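Probable leucine/isoleucine/valine-binding protein (Rhodopirellula baltica, PDB 4KV7) probably binds leucine, isoleucine, valine or a related small solute, acting as the extracytoplasmic receptor of an ABC-type uptake system. Local coordinates at residues A[136-141]-A[247-252]; A[228-233]-A[254-259]; A[269-274]-A[361-366]; A[274-279]-A[299-304]. The protein carries 1 engineered substitution. All coordinates share one frame; numbering follows the deposited sequence.

Interaction 1 (A[136-141]-A[247-252]); sequences ASYAEE and AVSFVG. With FMT (formic acid), chain B.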
loop_
_atom_site.group_PDB
_atom_site.type_symbol
_atom_site.label_atom_id
_atom_site.label_comp_id
_atom_site.label_asym_id
_atom_site.label_seq_id
_atom_site.Cartn_x
_atom_site.Cartn_y
_atom_site.Cartn_z
ATOM N N ALA A 136 4.673 -5.822 3.078
ATOM C CA ALA A 136 4.093 -7.153 3.013
ATOM C C ALA A 136 3.096 -7.230 1.863
ATOM O O ALA A 136 2.604 -6.208 1.366
ATOM C CB ALA A 136 3.400 -7.471 4.333
ATOM N N SER A 137 2.788 -8.451 1.456
ATOM C CA SER A 137 1.958 -8.716 0.292
ATOM C C SER A 137 0.486 -8.926 0.627
ATOM O O SER A 137 0.121 -9.137 1.789
ATOM C CB SER A 137 2.471 -9.972 -0.401
ATOM O OG SER A 137 2.132 -11.099 0.392
ATOM N N TYR A 138 -0.359 -8.910 -0.403
ATOM C CA TYR A 138 -1.774 -9.239 -0.206
ATOM C C TYR A 138 -1.935 -10.694 0.239
ATOM O O TYR A 138 -2.843 -11.002 1.024
ATOM C CB TYR A 138 -2.638 -8.962 -1.449
ATOM C CG TYR A 138 -2.679 -7.505 -1.867
ATOM C CD1 TYR A 138 -2.800 -6.482 -0.926
ATOM C CD2 TYR A 138 -2.588 -7.157 -3.200
ATOM C CE1 TYR A 138 -2.836 -5.151 -1.313
ATOM C CE2 TYR A 138 -2.629 -5.835 -3.598
ATOM C CZ TYR A 138 -2.744 -4.836 -2.645
ATOM O OH TYR A 138 -2.743 -3.508 -2.984
ATOM N N ALA A 139 -1.084 -11.589 -0.263
ATOM C CA ALA A 139 -1.113 -12.973 0.196
ATOM C C ALA A 139 -0.892 -13.028 1.709
ATOM O O ALA A 139 -1.574 -13.777 2.419
ATOM C CB ALA A 139 -0.065 -13.798 -0.527
ATOM N N GLU A 140 0.069 -12.253 2.197
ATOM C CA GLU A 140 0.342 -12.213 3.632
ATOM C C GLU A 140 -0.795 -11.582 4.439
ATOM O O GLU A 140 -1.133 -12.063 5.515
ATOM C CB GLU A 140 1.696 -11.537 3.885
ATOM C CG GLU A 140 2.848 -12.414 3.388
ATOM C CD GLU A 140 4.183 -11.702 3.219
ATOM O OE1 GLU A 140 4.223 -10.488 2.954
ATOM O OE2 GLU A 140 5.214 -12.396 3.326
ATOM N N GLU A 141 -1.399 -10.516 3.924
ATOM C CA GLU A 141 -2.515 -9.895 4.635
ATOM C C GLU A 141 -3.699 -10.839 4.728
ATOM O O GLU A 141 -4.304 -10.999 5.800
ATOM C CB GLU A 141 -2.962 -8.595 3.964
ATOM C CG GLU A 141 -1.943 -7.473 4.016
ATOM C CD GLU A 141 -2.507 -6.188 3.459
ATOM O OE1 GLU A 141 -3.533 -5.711 3.977
ATOM O OE2 GLU A 141 -1.943 -5.643 2.484
ATOM N N ALA A 247 -10.832 -4.983 5.734
ATOM C CA ALA A 247 -10.262 -4.232 4.619
ATOM C C ALA A 247 -8.770 -4.501 4.524
ATOM O O ALA A 247 -8.053 -4.432 5.530
ATOM C CB ALA A 247 -10.502 -2.753 4.831
ATOM N N VAL A 248 -8.282 -4.775 3.323
ATOM C CA VAL A 248 -6.833 -4.845 3.139
ATOM C C VAL A 248 -6.239 -3.443 3.187
ATOM O O VAL A 248 -6.956 -2.425 3.115
ATOM C CB VAL A 248 -6.409 -5.581 1.846
ATOM C CG1 VAL A 248 -6.921 -7.025 1.856
ATOM C CG2 VAL A 248 -6.863 -4.841 0.604
ATOM N N SER A 249 -4.917 -3.389 3.267
ATOM C CA SER A 249 -4.181 -2.139 3.405
ATOM C C SER A 249 -4.549 -1.083 2.366
ATOM O O SER A 249 -4.704 0.104 2.690
ATOM C CB SER A 249 -2.689 -2.448 3.308
ATOM O OG SER A 249 -2.419 -3.085 2.076
ATOM N N PHE A 250 -4.659 -1.515 1.120
ATOM C CA PHE A 250 -4.828 -0.635 -0.022
ATOM C C PHE A 250 -6.162 0.106 0.004
ATOM O O PHE A 250 -6.287 1.141 -0.636
ATOM C CB PHE A 250 -4.718 -1.467 -1.312
ATOM C CG PHE A 250 -4.640 -0.653 -2.581
ATOM C CD1 PHE A 250 -5.789 -0.263 -3.260
ATOM C CD2 PHE A 250 -3.405 -0.308 -3.115
ATOM C CE1 PHE A 250 -5.709 0.470 -4.423
ATOM C CE2 PHE A 250 -3.322 0.441 -4.270
ATOM C CZ PHE A 250 -4.483 0.834 -4.931
ATOM N N VAL A 251 -7.162 -0.414 0.719
ATOM C CA VAL A 251 -8.459 0.258 0.789
ATOM C C VAL A 251 -8.302 1.704 1.237
ATOM O O VAL A 251 -8.966 2.592 0.710
ATOM C CB VAL A 251 -9.421 -0.496 1.736
ATOM C CG1 VAL A 251 -10.715 0.284 1.947
ATOM C CG2 VAL A 251 -9.717 -1.881 1.189
ATOM N N GLY A 252 -7.421 1.932 2.205
ATOM C CA GLY A 252 -7.242 3.244 2.803
ATOM C C GLY A 252 -8.141 3.394 4.010
ATOM O O GLY A 252 -9.244 3.941 3.914
HETATM C C FMT B . -4.122 -2.233 -5.873
HETATM O O1 FMT B . -3.162 -2.930 -5.516
HETATM O O2 FMT B . -4.340 -1.853 -7.032
#
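E141 reaches from the first turn of a helix to S249 and holds it with both carboxylate oxygens, a worked example of how one acidic side chain can fix the course of a loop. OE1 of E141 takes the backbone N-H of S249 on its syn lone pair, at 2.8 Å and with a donor angle of 154°. The other oxygen, OE2, accepts from S249 OG at 2.6 Å, again syn but out of the carboxylate plane. S249 keeps OG between its backbone N and carbonyl carbon (chi1 58°), so that amide and hydroxyl face the carboxylate together. OE1 also accepts from T270 OG1, and R135 gives S249 OG a weak further bond. With an alanine in place of E141, the buried amide and hydroxyl of S249 would probably lose their acceptor, and the loop its tie to the helix. A capping box secures the helix start, S137 OG accepting from E140 N and E140 OE1 from S137 N.

Nearly a turn before E141, Y138 meets F250, the residue after S249, beside a bound formic acid, probably from the crystallisation liquor. The two side chains cross obliquely, Y138 OH lying 3.3 Å from F250 CD2. Y138 OH donates to formic acid O1 over 2.6 Å, near the phenol plane. F250, its CG anti to the backbone N (chi1 -170°), lays a ring face under the ligand carbon, which sits 3.1 Å above its centre. Y68 and T95 also bind this small acid, an arrangement consistent with the cleft between the lobes of a periplasmic binding protein.

Interaction 2 (A[228-233]-A[254-259]); sequences PCSKLI and DALQRS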
loop_
_atom_site.group_PDB
_atom_site.type_symbol
_atom_site.label_atom_id
_atom_site.label_comp_id
_atom_site.label_asym_id
_atom_site.label_seq_id
_atom_site.Cartn_x
_atom_site.Cartn_y
_atom_site.Cartn_z
ATOM N N PRO A 228 -15.717 2.688 -3.225
ATOM C CA PRO A 228 -16.663 1.590 -3.421
ATOM C C PRO A 228 -16.840 0.751 -2.162
ATOM O O PRO A 228 -17.945 0.255 -1.938
ATOM C CB PRO A 228 -16.040 0.778 -4.566
ATOM C CG PRO A 228 -14.602 1.128 -4.545
ATOM C CD PRO A 228 -14.549 2.555 -4.115
ATOM N N CYS A 229 -15.803 0.595 -1.345
ATOM C CA CYS A 229 -15.963 -0.167 -0.112
ATOM C C CYS A 229 -16.913 0.522 0.859
ATOM O O CYS A 229 -17.735 -0.138 1.510
ATOM C CB CYS A 229 -14.609 -0.448 0.532
ATOM S SG CYS A 229 -13.641 -1.665 -0.398
ATOM N N SER A 230 -16.844 1.847 0.935
ATOM C CA SER A 230 -17.758 2.593 1.791
ATOM C C SER A 230 -19.192 2.421 1.328
ATOM O O SER A 230 -20.102 2.221 2.137
ATOM C CB SER A 230 -17.422 4.081 1.792
ATOM O OG SER A 230 -16.182 4.321 2.415
ATOM N N LYS A 231 -19.410 2.516 0.020
ATOM C CA LYS A 231 -20.743 2.347 -0.521
ATOM C C LYS A 231 -21.278 0.939 -0.287
ATOM O O LYS A 231 -22.438 0.756 0.045
ATOM C CB LYS A 231 -20.763 2.683 -2.009
ATOM C CG LYS A 231 -22.149 2.568 -2.605
ATOM C CD LYS A 231 -22.248 3.190 -3.968
ATOM C CE LYS A 231 -23.602 2.917 -4.582
ATOM N NZ LYS A 231 -23.616 3.331 -6.004
ATOM N N LEU A 232 -20.426 -0.058 -0.472
ATOM C CA LEU A 232 -20.807 -1.441 -0.228
ATOM C C LEU A 232 -21.267 -1.625 1.224
ATOM O O LEU A 232 -22.299 -2.238 1.483
ATOM C CB LEU A 232 -19.628 -2.353 -0.573
ATOM C CG LEU A 232 -19.805 -3.876 -0.512
ATOM C CD1 LEU A 232 -19.767 -4.398 0.913
ATOM C CD2 LEU A 232 -21.061 -4.338 -1.233
ATOM N N ILE A 233 -20.489 -1.109 2.167
ATOM C CA ILE A 233 -20.832 -1.244 3.579
ATOM C C ILE A 233 -22.144 -0.545 3.922
ATOM O O ILE A 233 -22.986 -1.109 4.632
ATOM C CB ILE A 233 -19.695 -0.767 4.475
ATOM C CG1 ILE A 233 -18.540 -1.766 4.373
ATOM C CG2 ILE A 233 -20.165 -0.638 5.925
ATOM C CD1 ILE A 233 -17.233 -1.247 4.903
ATOM N N ASP A 254 -8.015 5.112 6.732
ATOM C CA ASP A 254 -8.322 6.452 7.214
ATOM C C ASP A 254 -9.402 7.110 6.363
ATOM O O ASP A 254 -10.349 7.690 6.889
ATOM C CB ASP A 254 -7.048 7.282 7.288
ATOM C CG ASP A 254 -6.050 6.694 8.264
ATOM O OD1 ASP A 254 -6.349 6.713 9.472
ATOM O OD2 ASP A 254 -4.983 6.204 7.821
ATOM N N ALA A 255 -9.285 6.971 5.050
ATOM C CA ALA A 255 -10.314 7.491 4.155
ATOM C C ALA A 255 -11.640 6.752 4.334
ATOM O O ALA A 255 -12.720 7.351 4.254
ATOM C CB ALA A 255 -9.860 7.413 2.721
ATOM N N LEU A 256 -11.564 5.452 4.572
ATOM C CA LEU A 256 -12.755 4.649 4.787
ATOM C C LEU A 256 -13.505 5.112 6.029
ATOM O O LEU A 256 -14.730 5.289 6.005
ATOM C CB LEU A 256 -12.347 3.187 4.937
ATOM C CG LEU A 256 -13.479 2.181 5.144
ATOM C CD1 LEU A 256 -14.288 1.977 3.869
ATOM C CD2 LEU A 256 -12.917 0.861 5.626
ATOM N N GLN A 257 -12.774 5.345 7.117
ATOM C CA GLN A 257 -13.390 5.790 8.359
ATOM C C GLN A 257 -14.018 7.172 8.198
ATOM O O GLN A 257 -15.106 7.431 8.712
ATOM C CB GLN A 257 -12.380 5.790 9.510
ATOM C CG GLN A 257 -12.989 6.290 10.819
ATOM C CD GLN A 257 -12.121 6.019 12.030
ATOM O OE1 GLN A 257 -10.895 5.951 11.929
ATOM N NE2 GLN A 257 -12.759 5.859 13.188
ATOM N N ARG A 258 -13.337 8.059 7.479
ATOM C CA ARG A 258 -13.841 9.407 7.248
ATOM C C ARG A 258 -15.151 9.369 6.466
ATOM O O ARG A 258 -16.076 10.126 6.758
ATOM C CB ARG A 258 -12.791 10.244 6.508
ATOM C CG ARG A 258 -13.123 11.706 6.298
ATOM C CD ARG A 258 -11.988 12.387 5.532
ATOM N NE ARG A 258 -10.708 11.709 5.759
ATOM C CZ ARG A 258 -9.940 11.200 4.797
ATOM N NH1 ARG A 258 -10.308 11.293 3.524
ATOM N NH2 ARG A 258 -8.801 10.599 5.109
ATOM N N SER A 259 -15.236 8.489 5.478
ATOM C CA SER A 259 -16.436 8.393 4.656
ATOM C C SER A 259 -17.609 7.786 5.419
ATOM O O SER A 259 -18.746 8.243 5.289
ATOM C CB SER A 259 -16.151 7.566 3.401
ATOM O OG SER A 259 -17.342 7.414 2.639
#
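S230 OG hydrogen-bonds to the carbonyl oxygen of Y226 one turn earlier in its own helix, while its outer side meets the facing helix. There it lies 3.3 Å from S259 OG and equally near a methyl, CD1 of L256. The first torsion of S230 sets OG beside the backbone N and anti to the carbonyl carbon (chi1 -67°), which suits a bond back to the preceding turn. S230 is modelled in two conformers, and all that is said of its OG holds for this one.

L256 carries the apolar half of the contact. Its CG stands anti to the backbone N (chi1 -179°), and the branch then sends CD1 across to helix 228-233, where it meets three residues in turn. C229 presents CB at 4.1 Å from CD1. The backbone N of S230 is 3.9 Å from the same methyl, and CD1 of I233, one turn on from C229, touches it loosely at 4.5 Å. A single leucine branch thus rests on a stripe of one helix surface.

The two helix segments run in broadly the same direction, crossing at -42° with their axes 9.6 Å apart. They belong to successive beta-alpha units of an alpha/beta lobe: helix 226-238 follows strand 219-223, and helix 253-260 follows strand 244-247. C229 and I233 also rest on M222 of strand 219-223.

The chemistry is that of a mainly apolar interface of small side chains, L256 on C229 and I233 with serine beside serine, and R234 NH2 bonding S259 O adds a polar tie just beyond the segment.

Interaction 3 (A[269-274]-A[361-366]); sequences ATQVVP and WPVLIG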
loop_
_atom_site.group_PDB
_atom_site.type_symbol
_atom_site.label_atom_id
_atom_site.label_comp_id
_atom_site.label_asym_id
_atom_site.label_seq_id
_atom_site.Cartn_x
_atom_site.Cartn_y
_atom_site.Cartn_z
ATOM N N ALA A 269 -8.982 -3.701 9.657
ATOM C CA ALA A 269 -8.215 -3.387 8.456
ATOM C C ALA A 269 -6.755 -3.746 8.683
ATOM O O ALA A 269 -6.136 -3.281 9.649
ATOM C CB ALA A 269 -8.357 -1.897 8.085
ATOM N N THR A 270 -6.195 -4.565 7.797
ATOM C CA THR A 270 -4.801 -4.941 7.928
ATOM C C THR A 270 -3.905 -3.873 7.314
ATOM O O THR A 270 -4.148 -3.418 6.192
ATOM C CB THR A 270 -4.508 -6.308 7.294
ATOM O OG1 THR A 270 -5.100 -6.380 5.995
ATOM C CG2 THR A 270 -5.082 -7.424 8.140
ATOM N N GLN A 271 -2.863 -3.492 8.044
ATOM C CA GLN A 271 -1.895 -2.512 7.575
ATOM C C GLN A 271 -0.526 -3.132 7.363
ATOM O O GLN A 271 -0.188 -4.156 7.968
ATOM C CB GLN A 271 -1.787 -1.354 8.570
ATOM C CG GLN A 271 -3.125 -0.723 8.954
ATOM C CD GLN A 271 -3.940 -0.302 7.752
ATOM O OE1 GLN A 271 -3.437 0.361 6.851
ATOM N NE2 GLN A 271 -5.206 -0.685 7.729
ATOM N N VAL A 272 0.270 -2.483 6.520
ATOM C CA VAL A 272 1.631 -2.910 6.246
ATOM C C VAL A 272 2.652 -2.025 6.959
ATOM O O VAL A 272 3.857 -2.131 6.710
ATOM C CB VAL A 272 1.914 -2.963 4.734
ATOM C CG1 VAL A 272 1.015 -3.997 4.066
ATOM C CG2 VAL A 272 1.739 -1.583 4.102
ATOM N N VAL A 273 2.151 -1.181 7.850
ATOM C CA VAL A 273 2.950 -0.292 8.689
ATOM C C VAL A 273 2.355 -0.344 10.094
ATOM O O VAL A 273 1.179 -0.684 10.254
ATOM C CB VAL A 273 2.911 1.176 8.177
ATOM C CG1 VAL A 273 3.575 1.281 6.805
ATOM C CG2 VAL A 273 1.477 1.702 8.130
ATOM N N PRO A 274 3.147 -0.014 11.121
ATOM C CA PRO A 274 2.599 0.093 12.476
ATOM C C PRO A 274 1.661 1.296 12.563
ATOM O O PRO A 274 1.500 2.058 11.608
ATOM C CB PRO A 274 3.845 0.289 13.340
ATOM C CG PRO A 274 4.826 0.924 12.424
ATOM C CD PRO A 274 4.585 0.298 11.084
ATOM N N TRP A 361 0.049 -5.552 10.388
ATOM C CA TRP A 361 -0.443 -4.950 11.616
ATOM C C TRP A 361 -1.937 -4.728 11.507
ATOM O O TRP A 361 -2.367 -3.765 10.869
ATOM C CB TRP A 361 0.191 -3.582 11.816
ATOM C CG TRP A 361 1.592 -3.539 12.348
ATOM C CD1 TRP A 361 1.968 -3.451 13.660
ATOM C CD2 TRP A 361 2.806 -3.507 11.586
ATOM N NE1 TRP A 361 3.331 -3.378 13.759
ATOM C CE2 TRP A 361 3.872 -3.412 12.498
ATOM C CE3 TRP A 361 3.094 -3.560 10.217
ATOM C CZ2 TRP A 361 5.198 -3.359 12.090
ATOM C CZ3 TRP A 361 4.406 -3.499 9.814
ATOM C CH2 TRP A 361 5.446 -3.403 10.743
ATOM N N PRO A 362 -2.753 -5.607 12.105
ATOM C CA PRO A 362 -4.200 -5.374 12.035
ATOM C C PRO A 362 -4.633 -4.232 12.946
ATOM O O PRO A 362 -4.062 -4.036 14.020
ATOM C CB PRO A 362 -4.802 -6.697 12.516
ATOM C CG PRO A 362 -3.744 -7.320 13.337
ATOM C CD PRO A 362 -2.413 -6.848 12.818
ATOM N N VAL A 363 -5.628 -3.468 12.506
ATOM C CA VAL A 363 -6.212 -2.439 13.347
ATOM C C VAL A 363 -7.718 -2.609 13.390
ATOM O O VAL A 363 -8.325 -3.129 12.451
ATOM C CB VAL A 363 -5.841 -0.996 12.899
ATOM C CG1 VAL A 363 -4.322 -0.824 12.821
ATOM C CG2 VAL A 363 -6.512 -0.618 11.581
ATOM N N LEU A 364 -8.296 -2.183 14.506
ATOM C CA LEU A 364 -9.733 -2.167 14.688
ATOM C C LEU A 364 -10.201 -0.722 14.638
ATOM O O LEU A 364 -9.731 0.127 15.406
ATOM C CB LEU A 364 -10.092 -2.784 16.039
ATOM C CG LEU A 364 -11.578 -2.765 16.407
ATOM C CD1 LEU A 364 -12.400 -3.599 15.424
ATOM C CD2 LEU A 364 -11.803 -3.234 17.842
ATOM N N ILE A 365 -11.114 -0.429 13.721
ATOM C CA ILE A 365 -11.654 0.914 13.609
ATOM C C ILE A 365 -12.765 1.080 14.634
ATOM O O ILE A 365 -13.672 0.250 14.717
ATOM C CB ILE A 365 -12.185 1.186 12.193
ATOM C CG1 ILE A 365 -11.068 0.991 11.165
ATOM C CG2 ILE A 365 -12.771 2.592 12.108
ATOM C CD1 ILE A 365 -11.517 1.161 9.720
ATOM N N GLY A 366 -12.689 2.149 15.420
ATOM C CA GLY A 366 -13.668 2.413 16.454
ATOM C C GLY A 366 -14.546 3.589 16.083
ATOM O O GLY A 366 -14.725 3.887 14.903
#
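The indole of W361 has the V273-P274 peptide lying over one face, with V273 C toward the rim. CA of P274 stands almost exactly on the normal of the five-membered ring, 3.6 Å from its centroid, a CH-pi contact, and P274 CB comes within 3.8 Å of CE2. At the edge, near the ring plane, lies Q271 O, which also accepts the backbone N-H of W361 at 2.8 Å. W361 CG is anti to its carbonyl carbon (chi1 -79°), which swings the indole beneath the chain as it leaves the strand. A serine here instead of W361 is likely to open a gap under P274 and let the turn after Q271 shift.

The backbones pair antiparallel. A269 with V363 and Q271 with W361 are hydrogen-bonded pairs; T270 with P362 is a non-hydrogen-bonded pair, one that needs no N-H from P362 toward T270. V363 CG1 packs crosswise on Q271 CG at 4.0 Å.

In the seven-stranded sheet, 268-271 joins parallel strand 244-247 to antiparallel 361-365, with A253 of helix 253-260 and F301 of helix 301-319 against the Q271 face and M145 of helix 138-151 against T270.

Interaction 4 (A[274-279]-A[299-304]); sequences PHFDSD and LSFVSL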
loop_
_atom_site.group_PDB
_atom_site.type_symbol
_atom_site.label_atom_id
_atom_site.label_comp_id
_atom_site.label_asym_id
_atom_site.label_seq_id
_atom_site.Cartn_x
_atom_site.Cartn_y
_atom_site.Cartn_z
ATOM N N PRO A 274 3.147 -0.014 11.121
ATOM C CA PRO A 274 2.599 0.093 12.476
ATOM C C PRO A 274 1.661 1.296 12.563
ATOM O O PRO A 274 1.500 2.058 11.608
ATOM C CB PRO A 274 3.845 0.289 13.340
ATOM C CG PRO A 274 4.826 0.924 12.424
ATOM C CD PRO A 274 4.585 0.298 11.084
ATOM N N HIS A 275 1.002 1.456 13.701
ATOM C CA HIS A 275 0.030 2.525 13.815
ATOM C C HIS A 275 0.752 3.863 13.883
ATOM O O HIS A 275 1.795 3.979 14.523
ATOM C CB HIS A 275 -0.850 2.341 15.044
ATOM C CG HIS A 275 -2.135 3.088 14.944
ATOM N ND1 HIS A 275 -2.199 4.464 15.006
ATOM C CD2 HIS A 275 -3.397 2.660 14.714
ATOM C CE1 HIS A 275 -3.455 4.849 14.846
ATOM N NE2 HIS A 275 -4.201 3.773 14.671
ATOM N N PHE A 276 0.200 4.878 13.231
ATOM C CA PHE A 276 0.824 6.201 13.240
ATOM C C PHE A 276 0.796 6.883 14.600
ATOM O O PHE A 276 1.472 7.897 14.794
ATOM C CB PHE A 276 0.242 7.105 12.148
ATOM C CG PHE A 276 -1.259 7.186 12.144
ATOM C CD1 PHE A 276 -1.925 7.985 13.054
ATOM C CD2 PHE A 276 -2.002 6.481 11.202
ATOM C CE1 PHE A 276 -3.306 8.081 13.028
ATOM C CE2 PHE A 276 -3.378 6.567 11.178
ATOM C CZ PHE A 276 -4.033 7.371 12.085
ATOM N N ASP A 277 0.055 6.314 15.550
ATOM C CA ASP A 277 0.066 6.811 16.919
ATOM C C ASP A 277 1.074 6.067 17.804
ATOM O O ASP A 277 1.204 6.381 18.990
ATOM C CB ASP A 277 -1.333 6.734 17.547
ATOM C CG ASP A 277 -2.308 7.744 16.948
ATOM O OD1 ASP A 277 -1.864 8.811 16.474
ATOM O OD2 ASP A 277 -3.529 7.476 16.968
ATOM N N SER A 278 1.782 5.094 17.234
ATOM C CA SER A 278 2.769 4.284 17.968
ATOM C C SER A 278 3.941 5.114 18.468
ATOM O O SER A 278 4.264 6.154 17.888
ATOM C CB SER A 278 3.324 3.182 17.053
ATOM O OG SER A 278 4.391 2.474 17.678
ATOM N N ASP A 279 4.609 4.639 19.512
ATOM C CA ASP A 279 5.793 5.345 19.975
ATOM C C ASP A 279 7.085 4.672 19.520
ATOM O O ASP A 279 8.164 4.997 19.999
ATOM C CB ASP A 279 5.738 5.555 21.481
ATOM C CG ASP A 279 4.540 6.384 21.892
ATOM O OD1 ASP A 279 4.168 7.310 21.131
ATOM O OD2 ASP A 279 3.967 6.108 22.964
ATOM N N LEU A 299 -2.473 12.691 9.910
ATOM C CA LEU A 299 -1.649 11.492 9.816
ATOM C C LEU A 299 -2.458 10.365 9.180
ATOM O O LEU A 299 -3.687 10.360 9.262
ATOM C CB LEU A 299 -1.169 11.067 11.198
ATOM C CG LEU A 299 -0.407 12.134 11.983
ATOM C CD1 LEU A 299 0.058 11.573 13.312
ATOM C CD2 LEU A 299 0.762 12.677 11.169
ATOM N N SER A 300 -1.782 9.420 8.534
ATOM C CA SER A 300 -2.468 8.262 7.969
ATOM C C SER A 300 -1.514 7.099 7.790
ATOM O O SER A 300 -0.294 7.279 7.743
ATOM C CB SER A 300 -3.108 8.607 6.623
ATOM O OG SER A 300 -2.138 8.823 5.612
ATOM N N PHE A 301 -2.065 5.896 7.678
ATOM C CA PHE A 301 -1.226 4.745 7.378
ATOM C C PHE A 301 -0.559 4.909 6.017
ATOM O O PHE A 301 0.523 4.379 5.795
ATOM C CB PHE A 301 -2.016 3.432 7.400
ATOM C CG PHE A 301 -2.752 3.182 8.691
ATOM C CD1 PHE A 301 -2.063 2.866 9.858
ATOM C CD2 PHE A 301 -4.131 3.263 8.735
ATOM C CE1 PHE A 301 -2.749 2.649 11.049
ATOM C CE2 PHE A 301 -4.818 3.049 9.928
ATOM C CZ PHE A 301 -4.124 2.732 11.077
ATOM N N VAL A 302 -1.220 5.618 5.106
ATOM C CA VAL A 302 -0.711 5.779 3.755
ATOM C C VAL A 302 0.532 6.668 3.750
ATOM O O VAL A 302 1.569 6.304 3.189
ATOM C CB VAL A 302 -1.799 6.343 2.815
ATOM C CG1 VAL A 302 -1.238 6.535 1.418
ATOM C CG2 VAL A 302 -3.019 5.419 2.771
ATOM N N SER A 303 0.451 7.836 4.376
ATOM C CA SER A 303 1.635 8.679 4.396
ATOM C C SER A 303 2.749 8.098 5.255
ATOM O O SER A 303 3.916 8.344 4.974
ATOM C CB SER A 303 1.326 10.121 4.791
ATOM O OG SER A 303 0.714 10.207 6.059
ATOM N N LEU A 304 2.417 7.327 6.292
ATOM C CA LEU A 304 3.453 6.640 7.049
ATOM C C LEU A 304 4.206 5.674 6.143
ATOM O O LEU A 304 5.434 5.611 6.189
ATOM C CB LEU A 304 2.851 5.917 8.254
ATOM C CG LEU A 304 3.789 5.005 9.046
ATOM C CD1 LEU A 304 5.031 5.768 9.519
ATOM C CD2 LEU A 304 3.049 4.439 10.236
#
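F276 projects toward segment 299-304, and its CB already lies 4.3 Å from CD2 of L304. CG takes the position between the backbone N and the carbonyl carbon (chi1 51°), turning the ring back over the start of the opposing helix. CD1 then meets L299 CB at 3.7 Å, and CE1 follows along the same methylene. On the other flank, CD2 approaches S300 C at 3.5 Å and F301 CD1 at 3.9 Å. CE2 continues to S300 CA and stands 3.8 Å above the centre of the F301 ring. CZ, the tip, ends near the carbonyl oxygen of L299. The peptide between L299 and S300 therefore spans one ring face, while H275 CE1 stands over the centre of the opposite one.

H275, F276 and F301 form an aromatic cluster that joins a type I beta turn, H275 to S278, to the N-terminus of helix 301-319. S300 is the N-cap of that helix, its OG accepting from S303 N, and D254 OD2 takes the N-H of F301.

Within the cluster, F276 offers this CD2-CE2 edge to the face of F301, the planes inclined at 52°. F301 in turn directs its own edge at the face of H275, nearly perpendicular at 81°, with H275 CD2 3.7 Å from F301 CZ. The imidazole is held at both nitrogens: ND1 accepts the in-plane N-H of D277 at 3.0 Å, and NE2 is hydrogen-bonded to S370 OG.

Interaction 1 lies at the formic acid site; interactions 2 and 3 belong to the same alpha/beta lobe, while interaction 4 brings in the start of helix 301-319, which packs on helix 31-50. E141 OE1 bonds T270 OG1 at 2.6 Å, and A247 O accepts T270 N at 2.9 Å, so interaction 3 is tied directly to the loop behind the site, their centres 10 Å apart. Interactions 3 and 4 share P274, which touches both W361 and L304; F301 also touches V363 and Q271. D254 OD2 bonds F301 N at 2.9 Å, linking helix 253-260 of interaction 2 with interaction 4. Between interactions 1 and 2, V251 CG1 packs on C229 CB at 4.2 Å.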